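Local coordinates for flagellar brake protein YcgR (Klebsiella pneumoniae, PDB 5KEC), which probably activates transcription of type 3 fimbriae genes and binds the second messenger c-di-GMP, at residues B[170-179]-B[216-226]. Numbering follows the deposited sequence.
Sequences LMLAEYGEIT and DQRRIEKILLD
Ile223 meets Tyr175 face on: its CG1 lies over the phenol ring, 3.7 Å from the centroid, in a CH-pi contact. With CG1 set beside the backbone N (chi1 -62°) and the chain then extended, CD1 of Ile223 runs on past the ring to CD1 of Leu172, at a tight 3.4 Å. Ile220 continues this buried row, its CD1 meeting the ends of Ile178, Leu170 and Leu172, while Ile139 of strand 134-142 backs both leucines. The hairpin of the C-terminal, PilZ-type beta domain is thus packed against the helix that follows the sheet.

The outer side is polar and wetter. Arg219, bent at chi3 (71°), lays its guanidinium over Ile178 CG1 and turns its edge to the hairpin backbone. Arg219 NH2 donates to Tyr175 O at 2.8 Å, in the carbonyl plane, and both its NH2 and NH1 reach Glu177 O through weak bonds; a water links Arg219 NE to Tyr175 O. At the far end, Tyr175 OH donates a hydrogen bond to Asp226 OD2 at 2.7 Å, from the anti side and tilted 26° out of the carboxylate plane. Apolar burial therefore joins hairpin and helix, and the directional bonds of Arg219 and Tyr175 probably set the turn's position along the helix.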
ATOM      1  N   LEU B 170      -9.713 -13.859  -8.572  1.00 19.79           N
ATOM      2  CA  LEU B 170      -8.319 -14.153  -8.883  1.00 14.58           C
ATOM      3  C   LEU B 170      -8.157 -15.634  -9.200  1.00 19.59           C
ATOM      4  O   LEU B 170      -8.300 -16.481  -8.326  1.00 26.96           O
ATOM      5  CB  LEU B 170      -7.428 -13.765  -7.704  1.00 16.47           C
ATOM      6  CG  LEU B 170      -7.686 -12.365  -7.149  1.00 20.42           C
ATOM      7  CD1 LEU B 170      -6.786 -12.095  -5.962  1.00 19.62           C
ATOM      8  CD2 LEU B 170      -7.508 -11.302  -8.239  1.00 23.35           C
ATOM      9  N   MET B 171      -7.898 -15.944 -10.463  1.00 17.96           N
ATOM     10  CA  MET B 171      -7.597 -17.309 -10.869  1.00 18.03           C
ATOM     11  C   MET B 171      -6.100 -17.545 -10.682  1.00 25.97           C
ATOM     12  O   MET B 171      -5.283 -17.049 -11.462  1.00 18.91           O
ATOM     13  CB  MET B 171      -7.982 -17.515 -12.329  1.00 18.84           C
ATOM     14  CG  MET B 171      -9.458 -17.240 -12.618  1.00 27.44           C
ATOM     15  SD  MET B 171      -9.824 -17.094 -14.382  1.00 44.20           S
ATOM     16  CE  MET B 171      -9.331 -18.702 -14.997  1.00 33.82           C
ATOM     17  N   LEU B 172      -5.734 -18.298  -9.650  1.00 27.79           N
ATOM     18  CA  LEU B 172      -4.322 -18.428  -9.296  1.00 27.58           C
ATOM     19  C   LEU B 172      -3.781 -19.842  -9.493  1.00 25.80           C
ATOM     20  O   LEU B 172      -3.001 -20.340  -8.683  1.00 21.67           O
ATOM     21  CB  LEU B 172      -4.085 -17.946  -7.863  1.00 24.37           C
ATOM     22  CG  LEU B 172      -4.594 -16.523  -7.584  1.00 26.12           C
ATOM     23  CD1 LEU B 172      -4.675 -16.228  -6.084  1.00 23.35           C
ATOM     24  CD2 LEU B 172      -3.723 -15.490  -8.301  1.00 25.48           C
ATOM     25  N   ALA B 173      -4.191 -20.477 -10.584  1.00 28.15           N
ATOM     26  CA  ALA B 173      -3.669 -21.790 -10.950  1.00 25.34           C
ATOM     27  C   ALA B 173      -3.664 -22.742  -9.757  1.00 35.85           C
ATOM     28  O   ALA B 173      -4.714 -23.019  -9.161  1.00 27.02           O
ATOM     29  CB  ALA B 173      -2.261 -21.660 -11.540  1.00 24.23           C
ATOM     30  N   GLU B 174      -2.477 -23.229  -9.401  1.00 32.22           N
ATOM     31  CA  GLU B 174      -2.349 -24.257  -8.367  1.00 39.12           C
ATOM     32  C   GLU B 174      -2.896 -23.817  -7.011  1.00 35.91           C
ATOM     33  O   GLU B 174      -3.177 -24.653  -6.153  1.00 32.18           O
ATOM     34  CB  GLU B 174      -0.885 -24.688  -8.201  1.00 48.97           C
ATOM     35  CG  GLU B 174      -0.031 -24.550  -9.450  1.00 58.28           C
ATOM     36  CD  GLU B 174       0.946 -23.391  -9.359  1.00 67.90           C
ATOM     37  OE1 GLU B 174       2.043 -23.573  -8.784  1.00 67.50           O
ATOM     38  OE2 GLU B 174       0.618 -22.297  -9.866  1.00 75.49           O
ATOM     39  N   TYR B 175      -3.036 -22.509  -6.810  1.00 31.02           N
ATOM     40  CA  TYR B 175      -3.445 -21.987  -5.508  1.00 29.00           C
ATOM     41  C   TYR B 175      -4.949 -21.839  -5.377  1.00 24.86           C
ATOM     42  O   TYR B 175      -5.444 -21.458  -4.318  1.00 35.38           O
ATOM     43  CB  TYR B 175      -2.755 -20.657  -5.217  1.00 24.37           C
ATOM     44  CG  TYR B 175      -1.248 -20.765  -5.196  1.00 28.14           C
ATOM     45  CD1 TYR B 175      -0.573 -21.055  -4.019  1.00 34.72           C
ATOM     46  CD2 TYR B 175      -0.497 -20.583  -6.358  1.00 25.89           C
ATOM     47  CE1 TYR B 175       0.808 -21.156  -3.991  1.00 40.37           C
ATOM     48  CE2 TYR B 175       0.887 -20.687  -6.342  1.00 27.36           C
ATOM     49  CZ  TYR B 175       1.532 -20.972  -5.154  1.00 38.70           C
ATOM     50  OH  TYR B 175       2.903 -21.072  -5.120  1.00 41.41           O
ATOM     51  N   GLY B 176      -5.673 -22.147  -6.450  1.00 24.22           N
ATOM     52  CA  GLY B 176      -7.122 -22.065  -6.431  1.00 22.26           C
ATOM     53  C   GLY B 176      -7.641 -20.706  -6.868  1.00 29.57           C
ATOM     54  O   GLY B 176      -7.006 -19.997  -7.655  1.00 24.16           O
ATOM     55  N   GLU B 177      -8.807 -20.343  -6.353  1.00 16.88           N
ATOM     56  CA  GLU B 177      -9.437 -19.088  -6.720  1.00 19.79           C
ATOM     57  C   GLU B 177      -9.748 -18.265  -5.489  1.00 22.35           C
ATOM     58  O   GLU B 177      -9.976 -18.800  -4.402  1.00 21.62           O
ATOM     59  CB  GLU B 177     -10.700 -19.339  -7.553  1.00 24.83           C
ATOM     60  CG  GLU B 177     -10.400 -20.012  -8.876  1.00 31.92           C
ATOM     61  CD  GLU B 177     -11.589 -20.066  -9.807  1.00 50.54           C
ATOM     62  OE1 GLU B 177     -12.728 -20.217  -9.319  1.00 62.38           O
ATOM     63  OE2 GLU B 177     -11.380 -19.960 -11.033  1.00 56.30           O
ATOM     64  N   ILE B 178      -9.739 -16.951  -5.665  1.00 22.88           N
ATOM     65  CA  ILE B 178     -10.050 -16.034  -4.586  1.00 22.87           C
ATOM     66  C   ILE B 178     -10.939 -14.917  -5.109  1.00 31.01           C
ATOM     67  O   ILE B 178     -10.528 -14.136  -5.969  1.00 33.41           O
ATOM     68  CB  ILE B 178      -8.778 -15.408  -3.989  1.00 19.26           C
ATOM     69  CG1 ILE B 178      -7.826 -16.493  -3.490  1.00 24.49           C
ATOM     70  CG2 ILE B 178      -9.140 -14.444  -2.851  1.00 26.17           C
ATOM     71  CD1 ILE B 178      -6.551 -15.951  -2.880  1.00 28.75           C
ATOM     72  N   THR B 179     -12.155 -14.841  -4.585  1.00 24.19           N
ATOM     73  CA  THR B 179     -13.076 -13.775  -4.950  1.00 27.78           C
ATOM     74  C   THR B 179     -12.796 -12.564  -4.078  1.00 25.39           C
ATOM     75  O   THR B 179     -12.718 -12.675  -2.858  1.00 28.12           O
ATOM     76  CB  THR B 179     -14.548 -14.219  -4.790  1.00 29.38           C
ATOM     77  OG1 THR B 179     -14.805 -15.314  -5.674  1.00 30.48           O
ATOM     78  CG2 THR B 179     -15.502 -13.081  -5.134  1.00 27.01           C
ATOM     79  N   ASP B 216      -8.244 -14.926   3.015  1.00 35.76           N
ATOM     80  CA  ASP B 216      -7.913 -14.554   1.646  1.00 39.42           C
ATOM     81  C   ASP B 216      -6.539 -13.895   1.569  1.00 29.01           C
ATOM     82  O   ASP B 216      -5.721 -14.250   0.725  1.00 29.06           O
ATOM     83  CB  ASP B 216      -8.990 -13.640   1.061  1.00 43.24           C
ATOM     84  CG  ASP B 216     -10.292 -14.366   0.833  1.00 47.12           C
ATOM     85  OD1 ASP B 216     -10.254 -15.610   0.711  1.00 55.54           O
ATOM     86  OD2 ASP B 216     -11.349 -13.701   0.775  1.00 46.78           O
ATOM     87  N   GLN B 217      -6.283 -12.951   2.468  1.00 30.91           N
ATOM     88  CA  GLN B 217      -4.986 -12.286   2.515  1.00 41.78           C
ATOM     89  C   GLN B 217      -3.856 -13.262   2.843  1.00 36.79           C
ATOM     90  O   GLN B 217      -2.766 -13.170   2.278  1.00 33.59           O
ATOM     91  CB  GLN B 217      -5.010 -11.139   3.522  1.00 48.55           C
ATOM     92  CG  GLN B 217      -3.658 -10.497   3.762  1.00 55.09           C
ATOM     93  CD  GLN B 217      -3.658  -9.632   5.004  1.00 70.48           C
ATOM     94  OE1 GLN B 217      -4.222  -8.537   5.012  1.00 77.81           O
ATOM     95  NE2 GLN B 217      -3.039 -10.127   6.069  1.00 70.88           N
ATOM     96  N   ARG B 218      -4.114 -14.194   3.756  1.00 31.48           N
ATOM     97  CA  ARG B 218      -3.112 -15.197   4.102  1.00 30.98           C
ATOM     98  C   ARG B 218      -2.769 -16.053   2.893  1.00 36.29           C
ATOM     99  O   ARG B 218      -1.602 -16.379   2.663  1.00 33.96           O
ATOM    100  CB  ARG B 218      -3.594 -16.089   5.245  1.00 40.00           C
ATOM    101  CG  ARG B 218      -3.336 -15.522   6.636  1.00 51.38           C
ATOM    102  CD  ARG B 218      -3.448 -16.624   7.683  1.00 65.41           C
ATOM    103  NE  ARG B 218      -3.113 -16.165   9.029  1.00 70.55           N
ATOM    104  CZ  ARG B 218      -4.011 -15.883   9.967  1.00 64.28           C
ATOM    105  NH1 ARG B 218      -5.305 -16.008   9.708  1.00 57.78           N
ATOM    106  NH2 ARG B 218      -3.614 -15.474  11.164  1.00 67.68           N
ATOM    107  N   ARG B 219      -3.786 -16.423   2.120  1.00 30.64           N
ATOM    108  CA  ARG B 219      -3.544 -17.183   0.903  1.00 30.60           C
ATOM    109  C   ARG B 219      -2.668 -16.378  -0.050  1.00 35.06           C
ATOM    110  O   ARG B 219      -1.735 -16.915  -0.650  1.00 30.16           O
ATOM    111  CB  ARG B 219      -4.856 -17.590   0.238  1.00 28.77           C
ATOM    112  CG  ARG B 219      -5.592 -18.695   0.982  1.00 30.82           C
ATOM    113  CD  ARG B 219      -6.951 -18.959   0.360  1.00 32.15           C
ATOM    114  NE  ARG B 219      -6.841 -19.619  -0.937  1.00 31.80           N
ATOM    115  CZ  ARG B 219      -7.837 -19.716  -1.813  1.00 31.15           C
ATOM    116  NH1 ARG B 219      -9.019 -19.177  -1.539  1.00 23.97           N
ATOM    117  NH2 ARG B 219      -7.642 -20.335  -2.971  1.00 30.19           N
ATOM    118  N   ILE B 220      -2.962 -15.088  -0.183  1.00 37.09           N
ATOM    119  CA  ILE B 220      -2.151 -14.222  -1.035  1.00 32.61           C
ATOM    120  C   ILE B 220      -0.709 -14.149  -0.531  1.00 36.50           C
ATOM    121  O   ILE B 220       0.239 -14.175  -1.317  1.00 33.61           O
ATOM    122  CB  ILE B 220      -2.733 -12.791  -1.118  1.00 32.12           C
ATOM    123  CG1 ILE B 220      -4.054 -12.792  -1.886  1.00 25.48           C
ATOM    124  CG2 ILE B 220      -1.752 -11.855  -1.791  1.00 29.57           C
ATOM    125  CD1 ILE B 220      -3.919 -13.232  -3.314  1.00 39.89           C
ATOM    126  N   GLU B 221      -0.555 -14.060   0.787  1.00 33.84           N
ATOM    127  CA  GLU B 221       0.765 -13.924   1.397  1.00 40.89           C
ATOM    128  C   GLU B 221       1.606 -15.184   1.217  1.00 35.84           C
ATOM    129  O   GLU B 221       2.823 -15.111   1.065  1.00 35.68           O
ATOM    130  CB  GLU B 221       0.630 -13.539   2.875  1.00 40.96           C
ATOM    131  CG  GLU B 221       0.213 -12.077   3.064  1.00 54.92           C
ATOM    132  CD  GLU B 221      -0.236 -11.746   4.482  1.00 70.30           C
ATOM    133  OE1 GLU B 221      -0.787 -12.634   5.168  1.00 66.71           O
ATOM    134  OE2 GLU B 221      -0.044 -10.584   4.905  1.00 76.69           O
ATOM    135  N   LYS B 222       0.952 -16.341   1.210  1.00 34.93           N
ATOM    136  CA  LYS B 222       1.656 -17.596   0.980  1.00 36.01           C
ATOM    137  C   LYS B 222       2.142 -17.705  -0.456  1.00 39.98           C
ATOM    138  O   LYS B 222       3.251 -18.170  -0.713  1.00 40.10           O
ATOM    139  CB  LYS B 222       0.771 -18.787   1.331  1.00 42.99           C
ATOM    140  CG  LYS B 222       0.532 -18.931   2.821  1.00 53.25           C
ATOM    141  CD  LYS B 222      -0.211 -20.216   3.150  1.00 65.43           C
ATOM    142  CE  LYS B 222      -1.588 -20.256   2.507  1.00 74.26           C
ATOM    143  NZ  LYS B 222      -2.348 -21.476   2.903  1.00 83.37           N
ATOM    144  N   ILE B 223       1.309 -17.273  -1.396  1.00 27.28           N
ATOM    145  CA  ILE B 223       1.715 -17.223  -2.791  1.00 30.61           C
ATOM    146  C   ILE B 223       2.915 -16.293  -2.957  1.00 31.02           C
ATOM    147  O   ILE B 223       3.857 -16.599  -3.692  1.00 34.35           O
ATOM    148  CB  ILE B 223       0.572 -16.716  -3.686  1.00 39.31           C
ATOM    149  CG1 ILE B 223      -0.632 -17.655  -3.612  1.00 36.34           C
ATOM    150  CG2 ILE B 223       1.053 -16.551  -5.128  1.00 36.55           C
ATOM    151  CD1 ILE B 223      -1.841 -17.137  -4.352  1.00 34.15           C
ATOM    152  N   LEU B 224       2.868 -15.147  -2.283  1.00 33.94           N
ATOM    153  CA  LEU B 224       3.945 -14.166  -2.357  1.00 40.32           C
ATOM    154  C   LEU B 224       5.255 -14.781  -1.902  1.00 37.54           C
ATOM    155  O   LEU B 224       6.272 -14.682  -2.587  1.00 41.64           O
ATOM    156  CB  LEU B 224       3.635 -12.958  -1.484  1.00 47.65           C
ATOM    157  CG  LEU B 224       2.690 -11.912  -2.056  1.00 52.34           C
ATOM    158  CD1 LEU B 224       2.377 -10.903  -0.978  1.00 52.41           C
ATOM    159  CD2 LEU B 224       3.312 -11.243  -3.267  1.00 59.18           C
ATOM    160  N   LEU B 225       5.219 -15.416  -0.737  1.00 40.96           N
ATOM    161  CA  LEU B 225       6.401 -16.061  -0.187  1.00 46.49           C
ATOM    162  C   LEU B 225       6.967 -17.079  -1.174  1.00 40.36           C
ATOM    163  O   LEU B 225       8.179 -17.274  -1.242  1.00 45.51           O
ATOM    164  CB  LEU B 225       6.088 -16.707   1.171  1.00 50.71           C
ATOM    165  CG  LEU B 225       5.645 -15.757   2.297  1.00 48.67           C
ATOM    166  CD1 LEU B 225       5.346 -16.519   3.581  1.00 46.43           C
ATOM    167  CD2 LEU B 225       6.679 -14.671   2.560  1.00 48.82           C
ATOM    168  N   ASP B 226       6.090 -17.707  -1.955  1.00 32.74           N
ATOM    169  CA  ASP B 226       6.508 -18.662  -2.981  1.00 31.54           C
ATOM    170  C   ASP B 226       7.127 -17.964  -4.188  1.00 38.05           C
ATOM    171  O   ASP B 226       8.103 -18.442  -4.773  1.00 31.88           O
ATOM    172  CB  ASP B 226       5.318 -19.504  -3.457  1.00 43.49           C
ATOM    173  CG  ASP B 226       4.942 -20.601  -2.478  1.00 40.24           C
ATOM    174  OD1 ASP B 226       5.770 -20.939  -1.610  1.00 44.09           O
ATOM    175  OD2 ASP B 226       3.819 -21.137  -2.586  1.00 50.47           O
TER
HETATM  176  O   HOH W   1      -4.390 -20.968  -1.710  1.00 36.85           O
HETATM  177  O   HOH W   2     -10.937 -11.757  -0.600  1.00 33.75           O